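Local coordinates for protein putative angiotensinogen (Lampetra fluviatilis, PDB 5INW) that binds heparin and, as a serpin, inhibits thrombin, an inhibition that heparin promotes through a template mechanism, at residues Asp359-Leu364 against Ser371-Gly376; Ile311-His314 against Asp318-Lys321. The protein carries 1 engineered substitution. All coordinates share one frame; numbering follows the deposited sequence.

Contact 1 (Asp359-Leu364 against Ser371-Gly376)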
loop_
_atom_site.group_PDB
_atom_site.type_symbol
_atom_site.label_atom_id
_atom_site.label_comp_id
_atom_site.label_asym_id
_atom_site.label_seq_id
_atom_site.Cartn_x
_atom_site.Cartn_y
_atom_site.Cartn_z
ATOM N N ASP A 359 -0.054 -4.423 12.447
ATOM C CA ASP A 359 0.343 -5.820 12.582
ATOM C C ASP A 359 -0.798 -6.538 11.833
ATOM O O ASP A 359 -1.956 -6.354 12.153
ATOM C CB ASP A 359 0.441 -6.174 14.059
ATOM C CG ASP A 359 0.710 -7.642 14.297
ATOM O OD1 ASP A 359 -0.119 -8.489 13.911
ATOM O OD2 ASP A 359 1.746 -7.954 14.916
ATOM N N LEU A 360 -0.480 -7.284 10.796
ATOM C CA LEU A 360 -1.511 -7.723 9.872
ATOM C C LEU A 360 -1.982 -9.153 10.130
ATOM O O LEU A 360 -2.822 -9.672 9.384
ATOM C CB LEU A 360 -0.978 -7.642 8.444
ATOM C CG LEU A 360 -0.565 -6.282 7.917
ATOM C CD1 LEU A 360 -0.011 -6.411 6.501
ATOM C CD2 LEU A 360 -1.756 -5.365 7.941
ATOM N N LYS A 361 -1.446 -9.788 11.178
ATOM C CA LYS A 361 -1.640 -11.215 11.401
ATOM C C LYS A 361 -3.128 -11.593 11.446
ATOM O O LYS A 361 -3.575 -12.491 10.757
ATOM C CB LYS A 361 -0.882 -11.643 12.653
ATOM C CG LYS A 361 -1.205 -13.044 13.122
ATOM C CD LYS A 361 -0.179 -13.615 14.094
ATOM C CE LYS A 361 -0.803 -14.747 14.916
ATOM N NZ LYS A 361 0.203 -15.627 15.599
ATOM N N ALA A 362 -3.891 -10.857 12.218
ATOM C CA ALA A 362 -5.301 -11.107 12.352
ATOM C C ALA A 362 -6.077 -10.738 11.107
ATOM O O ALA A 362 -7.105 -11.348 10.852
ATOM C CB ALA A 362 -5.859 -10.332 13.547
ATOM N N TYR A 363 -5.668 -9.702 10.384
ATOM C CA TYR A 363 -6.457 -9.321 9.217
ATOM C C TYR A 363 -6.292 -10.386 8.120
ATOM O O TYR A 363 -7.273 -10.842 7.508
ATOM C CB TYR A 363 -6.082 -7.930 8.681
ATOM C CG TYR A 363 -6.188 -6.765 9.673
ATOM C CD1 TYR A 363 -7.349 -6.533 10.389
ATOM C CD2 TYR A 363 -5.123 -5.866 9.849
ATOM C CE1 TYR A 363 -7.431 -5.468 11.267
ATOM C CE2 TYR A 363 -5.199 -4.810 10.730
ATOM C CZ TYR A 363 -6.343 -4.626 11.429
ATOM O OH TYR A 363 -6.448 -3.595 12.313
ATOM N N LEU A 364 -5.051 -10.801 7.895
ATOM C CA LEU A 364 -4.756 -11.773 6.857
ATOM C C LEU A 364 -5.326 -13.132 7.279
ATOM O O LEU A 364 -5.809 -13.896 6.431
ATOM C CB LEU A 364 -3.263 -11.867 6.611
ATOM C CG LEU A 364 -2.595 -10.561 6.159
ATOM C CD1 LEU A 364 -1.074 -10.615 6.303
ATOM C CD2 LEU A 364 -2.999 -10.237 4.726
ATOM N N SER A 371 -3.013 -20.159 7.902
ATOM C CA SER A 371 -2.156 -21.345 7.977
ATOM C C SER A 371 -0.690 -21.030 8.203
ATOM O O SER A 371 -0.108 -21.532 9.111
ATOM C CB SER A 371 -2.337 -22.205 6.709
ATOM O OG SER A 371 -1.446 -23.284 6.655
ATOM N N MET A 372 -0.131 -20.159 7.372
ATOM C CA MET A 372 1.297 -19.777 7.422
ATOM C C MET A 372 1.842 -19.261 8.772
ATOM O O MET A 372 3.061 -19.205 8.913
ATOM C CB MET A 372 1.557 -18.697 6.388
ATOM C CG MET A 372 0.875 -17.351 6.671
ATOM S SD MET A 372 1.042 -16.300 5.208
ATOM C CE MET A 372 0.353 -14.767 5.800
ATOM N N PHE A 373 0.958 -18.853 9.711
ATOM C CA PHE A 373 1.347 -18.488 11.078
ATOM C C PHE A 373 1.340 -19.641 12.097
ATOM O O PHE A 373 1.855 -19.448 13.200
ATOM C CB PHE A 373 0.425 -17.407 11.656
ATOM C CG PHE A 373 0.283 -16.167 10.814
ATOM C CD1 PHE A 373 1.277 -15.208 10.794
ATOM C CD2 PHE A 373 -0.872 -15.925 10.093
ATOM C CE1 PHE A 373 1.126 -14.051 10.052
ATOM C CE2 PHE A 373 -1.018 -14.777 9.319
ATOM C CZ PHE A 373 -0.019 -13.837 9.299
ATOM N N SER A 374 0.639 -20.756 11.809
ATOM C CA SER A 374 0.689 -21.964 12.630
ATOM C C SER A 374 2.070 -22.529 12.788
ATOM O O SER A 374 2.944 -22.373 11.922
ATOM C CB SER A 374 -0.035 -23.132 11.968
ATOM O OG SER A 374 -1.400 -23.063 12.099
ATOM N N TYR A 375 2.208 -23.328 13.832
ATOM C CA TYR A 375 3.400 -24.150 14.031
ATOM C C TYR A 375 3.289 -25.373 13.064
ATOM O O TYR A 375 4.294 -25.925 12.635
ATOM C CB TYR A 375 3.627 -24.401 15.562
ATOM C CG TYR A 375 3.894 -23.033 16.271
ATOM C CD1 TYR A 375 5.184 -22.646 16.671
ATOM C CD2 TYR A 375 2.845 -22.077 16.435
ATOM C CE1 TYR A 375 5.404 -21.388 17.248
ATOM C CE2 TYR A 375 3.058 -20.819 16.994
ATOM C CZ TYR A 375 4.329 -20.473 17.407
ATOM O OH TYR A 375 4.534 -19.217 17.957
ATOM N N GLY A 376 2.074 -25.693 12.625
ATOM C CA GLY A 376 1.864 -26.537 11.455
ATOM C C GLY A 376 1.759 -25.850 10.104
ATOM O O GLY A 376 1.073 -26.347 9.213
#

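Contact 2 (Ile311-His314 against Asp318-Lys321)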
loop_
_atom_site.group_PDB
_atom_site.type_symbol
_atom_site.label_atom_id
_atom_site.label_comp_id
_atom_site.label_asym_id
_atom_site.label_seq_id
_atom_site.Cartn_x
_atom_site.Cartn_y
_atom_site.Cartn_z
ATOM N N ILE A 311 -12.619 10.683 -2.266
ATOM C CA ILE A 311 -14.053 10.469 -2.039
ATOM C C ILE A 311 -14.450 11.030 -0.671
ATOM O O ILE A 311 -13.973 10.529 0.357
ATOM C CB ILE A 311 -14.427 8.978 -2.133
ATOM C CG1 ILE A 311 -13.949 8.373 -3.459
ATOM C CG2 ILE A 311 -15.919 8.780 -2.002
ATOM C CD1 ILE A 311 -12.668 7.598 -3.297
ATOM N N VAL A 312 -15.298 12.072 -0.686
ATOM C CA VAL A 312 -15.779 12.763 0.531
ATOM C C VAL A 312 -17.262 12.470 0.768
ATOM O O VAL A 312 -18.110 12.941 0.018
ATOM C CB VAL A 312 -15.652 14.317 0.445
ATOM C CG1 VAL A 312 -15.505 14.917 1.852
ATOM C CG2 VAL A 312 -14.501 14.737 -0.454
ATOM N N PRO A 313 -17.593 11.700 1.808
ATOM C CA PRO A 313 -19.017 11.696 2.139
ATOM C C PRO A 313 -19.479 13.088 2.573
ATOM O O PRO A 313 -18.720 13.806 3.243
ATOM C CB PRO A 313 -19.117 10.674 3.266
ATOM C CG PRO A 313 -17.742 10.582 3.817
ATOM C CD PRO A 313 -16.832 10.758 2.639
ATOM N N HIS A 314 -20.712 13.431 2.177
ATOM C CA HIS A 314 -21.379 14.686 2.561
ATOM C C HIS A 314 -21.621 14.759 4.046
ATOM O O HIS A 314 -21.262 15.732 4.682
ATOM C CB HIS A 314 -22.711 14.822 1.859
ATOM C CG HIS A 314 -22.583 15.112 0.407
ATOM N ND1 HIS A 314 -21.800 16.138 -0.077
ATOM C CD2 HIS A 314 -23.150 14.524 -0.674
ATOM C CE1 HIS A 314 -21.881 16.164 -1.397
ATOM N NE2 HIS A 314 -22.689 15.192 -1.783
ATOM N N ASP A 318 -22.236 8.877 6.605
ATOM C CA ASP A 318 -22.209 8.046 5.366
ATOM C C ASP A 318 -20.880 7.243 5.130
ATOM O O ASP A 318 -20.812 6.379 4.231
ATOM C CB ASP A 318 -22.386 8.904 4.099
ATOM C CG ASP A 318 -23.678 9.691 4.068
ATOM O OD1 ASP A 318 -24.707 9.125 4.495
ATOM O OD2 ASP A 318 -23.653 10.874 3.604
ATOM N N LEU A 319 -19.829 7.536 5.905
ATOM C CA LEU A 319 -18.519 6.956 5.670
ATOM C C LEU A 319 -18.434 5.417 5.738
ATOM O O LEU A 319 -17.623 4.844 5.033
ATOM C CB LEU A 319 -17.478 7.600 6.612
ATOM C CG LEU A 319 -15.971 7.330 6.385
ATOM C CD1 LEU A 319 -15.525 7.796 5.017
ATOM C CD2 LEU A 319 -15.190 8.055 7.469
ATOM N N PRO A 320 -19.228 4.746 6.600
ATOM C CA PRO A 320 -19.179 3.294 6.537
ATOM C C PRO A 320 -19.767 2.635 5.277
ATOM O O PRO A 320 -19.372 1.532 4.935
ATOM C CB PRO A 320 -19.942 2.887 7.804
ATOM C CG PRO A 320 -19.633 3.991 8.742
ATOM C CD PRO A 320 -19.809 5.183 7.885
ATOM N N LYS A 321 -20.752 3.259 4.657
ATOM C CA LYS A 321 -21.391 2.689 3.475
ATOM C C LYS A 321 -20.540 2.973 2.261
ATOM O O LYS A 321 -20.596 2.225 1.292
ATOM C CB LYS A 321 -22.828 3.223 3.290
ATOM C CG LYS A 321 -23.739 2.882 4.472
ATOM C CD LYS A 321 -25.223 3.048 4.155
ATOM C CE LYS A 321 -25.794 1.806 3.479
ATOM N NZ LYS A 321 -27.248 1.962 3.256
#

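Contact 1 (Asp359-Leu364 against Ser371-Gly376)
The backbones come closest at Lys361 and Phe373, whose CA atoms lie 7.9 Å apart, and stand farther off between Leu364 and Ser371, so side chains have to bridge the gap between the first turn of helix 361-369 and the short 3-10 turn that follows it. The ring of Phe373 carries most of the contact, and the methylenes of Lys361 lie on one of its faces. The lysine chain is extended beyond CG and slides past Phe373 in the opposite direction, with CG 3.9 Å from the ring centroid of Phe373 and only 5° off the ring normal, a CH-pi contact. CG stands opposite the backbone N (chi1 170°), which carries the methylenes across the ring. Lysine suits this exposed edge because its carbons can cover an aromatic face while the ammonium group continues outward. The backbone of Lys361 joins in, its CA meeting CZ of Phe373 at 3.7 Å. Met372 CG lies over the opposite face of the ring, offset toward the rim, so the phenyl group is sandwiched. With alanine at Phe373, the space between the Lys361 methylenes and Met372 CG would probably be left unfilled, and the lysine chain would lose the surface it lies on. Deeper in, Leu364 CD1 meets Met372 CE at 4.4 Å, a looser apolar touch between two buried side chains. The helix start is capped by Asp359, whose OD1 accepts a weak bond from Lys361 N. Strand 389-401 supports both segments: Leu360 and Met372 make backbone hydrogen bonds to Ile393 and Val390, against which Leu364 and Phe373 respectively also pack. Met372 reaches on to Leu117 and Leu132, so the 3-10 turn lies between strand 389-401 and helices 110-122 and 126-136.

Contact 2 (Ile311-His314 against Asp318-Lys321)
Pro313 makes the main contact, its ring resting on Asp318 and Leu319 just after the chain has turned. CB of Pro313 rests on CB of Asp318 at 3.8 Å, while its CG lies 3.8 Å from CD1 of Leu319, the two side chains crossing obliquely. With CG of Leu319 set opposite its backbone N (chi1 -169°), the branch brings CD1 to the CG-CD edge of the proline ring, within 4.0 Å of Pro313 CD. Proline suits the last residue of the strand, offering a rigid apolar surface and no N-H to satisfy. At His314 the approach is looser: its N stands 4.2 Å from Asp318 OD2, which instead accepts a weak hydrogen bond from Arg315 N inside the turn, while OD1 forms a long, weak ion pair with Arg294. The imidazole of His314 is directed to a different partner, NE2 making a hydrogen bond with Gln289 OE1. Strand 306-313 is hydrogen-bonded to strand 295-301 and, at Ile311, pairs antiparallel with a strand of the separate C-terminal peptide chain, whose Pro11 packs on both Pro313 and Leu319, so that this peptide residue lies against both strand end and helix.

Overall arrangement
The two contacts lie in different parts of one serpin fold, their centres 31 Å apart and their nearest atoms about 15 Å, without touching. Each lies at a change of direction: contact 2 where strand 306-313 gives way to helix 319-325, contact 1 where helix 361-369 hands over to the loop before strand 389-401. Their relation to the cleaved reactive loop differs. Contact 1 packs on strand 389-401, which pairs with strand 405-417, consistent with the reactive loop inserted after cleavage, as in other serpins, whereas contact 2 adjoins the separate C-terminal peptide beyond the cut, whose strand extends the smaller sheet.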